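Local atomic coordinates of SAR-endolysin (Enterobacteria phage P1, PDB entry 1XJU), a protein that degrades the peptidoglycan of the bacterial host as a signal-arrest-release lysozyme, helping to lyse the cell and free mature phage particles. Residues A[107-112]-A[123-128]. Numbering follows the deposited sequence.
Sequences TSIHKW and NHLPDF. With SO4 (sulfate ion), chain D.
With its CG1 trans to the backbone N (chi1 -161°), Ile109 sends CD1 to Leu125 CD2 at 3.8 Å and sets CG2 against CE1 and CZ of Phe128, 3.5 Å from CE1. His124 has CG opposite its carbonyl carbon (chi1 -77°), which carries the imidazole over Ser108 and up to Trp112. Ser108 CB sits above one imidazole face, 3.8 Å from the ring centroid, in a CH-pi contact displaced toward the rim. Trp112 comes obliquely from the same side as Ser108, its CD1 3.7 Å from His124 CD2; its five-membered ring and the imidazole, inclined at 30°, are slid apart and scarcely overlap. Thr107 CG2 meets the edge of the Phe128 ring near its plane. The imidazole is fixed in rotation by His124 ND1, which donates to Asp127 OD2 over 2.6 Å, in the imidazole plane and on the syn side of the carboxylate, though tilted out of the latter's plane. The same oxygen accepts from a water, itself the acceptor for Ile109 N. That amide lies in the first turn of helix 108-114, whose N-cap, Thr107, takes His110 N on OG1; this hydroxyl is also hydrogen-bonded to Leu93 O. Ile109 and Leu125 both touch Met81 of helix 75-88, so the contact lays the start of helix 108-114 and the 3-10 turn 125-127 over that helix of the phage-lysozyme fold, away from the active site. No direct hydrogen bond joins the segments: apolar packing and a water hold them, and Asp127 would probably favour a protonated imidazole, partly offset by the helix N-terminus, which would also stabilise the carboxylate.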
# COMPACT_ATOMS: atom_id res chain seq x y z
N THR A 107 -0.36 -10.61 -8.47
CA THR A 107 -1.60 -10.21 -7.86
C THR A 107 -2.58 -9.77 -8.95
O THR A 107 -2.23 -9.22 -10.01
CB THR A 107 -1.37 -9.03 -6.92
OG1 THR A 107 -0.79 -7.99 -7.70
CG2 THR A 107 -0.47 -9.37 -5.75
N SER A 108 -3.85 -9.92 -8.63
CA SER A 108 -4.89 -9.36 -9.49
C SER A 108 -4.77 -7.85 -9.61
O SER A 108 -4.99 -7.31 -10.70
CB SER A 108 -6.21 -9.72 -8.93
OG SER A 108 -6.42 -11.11 -9.03
N ILE A 109 -4.43 -7.14 -8.52
CA ILE A 109 -4.33 -5.69 -8.63
C ILE A 109 -3.28 -5.29 -9.65
O ILE A 109 -3.48 -4.36 -10.42
CB ILE A 109 -4.10 -5.08 -7.24
CG1 ILE A 109 -4.44 -3.60 -7.24
CG2 ILE A 109 -2.69 -5.33 -6.68
CD1 ILE A 109 -4.51 -2.97 -5.88
N HIS A 110 -2.16 -6.01 -9.69
CA HIS A 110 -1.14 -5.74 -10.67
C HIS A 110 -1.60 -6.09 -12.10
O HIS A 110 -1.32 -5.33 -13.04
CB HIS A 110 0.15 -6.49 -10.30
CG HIS A 110 1.31 -6.23 -11.21
ND1 HIS A 110 1.59 -7.00 -12.33
CD2 HIS A 110 2.29 -5.29 -11.18
CE1 HIS A 110 2.70 -6.54 -12.90
NE2 HIS A 110 3.11 -5.47 -12.27
N LYS A 111 -2.26 -7.20 -12.24
CA LYS A 111 -2.80 -7.60 -13.54
C LYS A 111 -3.68 -6.48 -14.12
O LYS A 111 -3.55 -6.13 -15.28
CB LYS A 111 -3.60 -8.88 -13.41
CG LYS A 111 -2.72 -10.09 -13.30
CD LYS A 111 -3.53 -11.34 -13.35
CE LYS A 111 -2.67 -12.58 -13.12
NZ LYS A 111 -1.70 -12.83 -14.18
N TRP A 112 -4.60 -5.98 -13.31
CA TRP A 112 -5.50 -4.96 -13.81
C TRP A 112 -4.81 -3.65 -14.06
O TRP A 112 -5.12 -2.96 -15.04
CB TRP A 112 -6.70 -4.81 -12.88
CG TRP A 112 -7.62 -5.97 -12.87
CD1 TRP A 112 -7.99 -6.69 -11.81
CD2 TRP A 112 -8.34 -6.52 -13.99
NE1 TRP A 112 -8.91 -7.67 -12.17
CE2 TRP A 112 -9.15 -7.56 -13.51
CE3 TRP A 112 -8.42 -6.20 -15.34
CZ2 TRP A 112 -9.95 -8.33 -14.35
CZ3 TRP A 112 -9.27 -6.96 -16.17
CH2 TRP A 112 -10.01 -7.98 -15.65
N ASN A 123 -10.81 -1.98 -7.14
CA ASN A 123 -11.64 -2.95 -6.44
C ASN A 123 -10.88 -4.10 -5.82
O ASN A 123 -11.44 -4.83 -5.02
CB ASN A 123 -12.75 -3.44 -7.35
CG ASN A 123 -13.85 -2.42 -7.49
OD1 ASN A 123 -14.07 -1.60 -6.62
ND2 ASN A 123 -14.54 -2.44 -8.63
N HIS A 124 -9.61 -4.25 -6.16
CA HIS A 124 -8.74 -5.23 -5.51
C HIS A 124 -7.90 -4.68 -4.38
O HIS A 124 -7.12 -5.44 -3.79
CB HIS A 124 -7.89 -5.94 -6.54
CG HIS A 124 -8.67 -6.98 -7.28
ND1 HIS A 124 -8.82 -8.27 -6.79
CD2 HIS A 124 -9.41 -6.92 -8.41
CE1 HIS A 124 -9.59 -8.97 -7.62
NE2 HIS A 124 -9.97 -8.16 -8.59
N LEU A 125 -8.01 -3.39 -4.05
CA LEU A 125 -7.27 -2.86 -2.91
C LEU A 125 -7.58 -3.68 -1.66
O LEU A 125 -6.66 -3.96 -0.88
CB LEU A 125 -7.55 -1.35 -2.75
CG LEU A 125 -6.64 -0.52 -3.66
CD1 LEU A 125 -7.19 0.85 -3.82
CD2 LEU A 125 -5.23 -0.44 -3.08
N PRO A 126 -8.84 -4.05 -1.38
CA PRO A 126 -9.10 -4.84 -0.17
C PRO A 126 -8.57 -6.25 -0.21
O PRO A 126 -8.82 -7.03 0.77
CB PRO A 126 -10.65 -4.76 -0.00
CG PRO A 126 -10.99 -3.51 -0.79
CD PRO A 126 -10.10 -3.56 -2.00
N ASP A 127 -7.78 -6.65 -1.18
CA ASP A 127 -7.09 -7.93 -1.18
C ASP A 127 -5.86 -7.89 -0.27
O ASP A 127 -5.20 -8.95 -0.08
CB ASP A 127 -6.56 -8.35 -2.56
CG ASP A 127 -7.65 -8.62 -3.55
OD1 ASP A 127 -8.84 -8.73 -3.12
OD2 ASP A 127 -7.31 -8.83 -4.71
N PHE A 128 -5.50 -6.72 0.27
CA PHE A 128 -4.25 -6.59 1.03
C PHE A 128 -4.52 -6.14 2.45
O PHE A 128 -4.38 -4.97 2.77
CB PHE A 128 -3.29 -5.64 0.30
CG PHE A 128 -3.01 -6.09 -1.10
CD1 PHE A 128 -3.84 -5.68 -2.15
CD2 PHE A 128 -2.04 -7.06 -1.36
CE1 PHE A 128 -3.67 -6.25 -3.40
CE2 PHE A 128 -1.87 -7.58 -2.59
CZ PHE A 128 -2.70 -7.18 -3.60
S SO4 D . -0.20 -15.89 -12.75
O1 SO4 D . 0.47 -17.09 -13.13
O2 SO4 D . 0.75 -14.99 -12.08
O3 SO4 D . -1.35 -16.20 -11.91
O4 SO4 D . -0.77 -15.35 -13.98
O HOH W 1 -4.89 -8.34 -5.92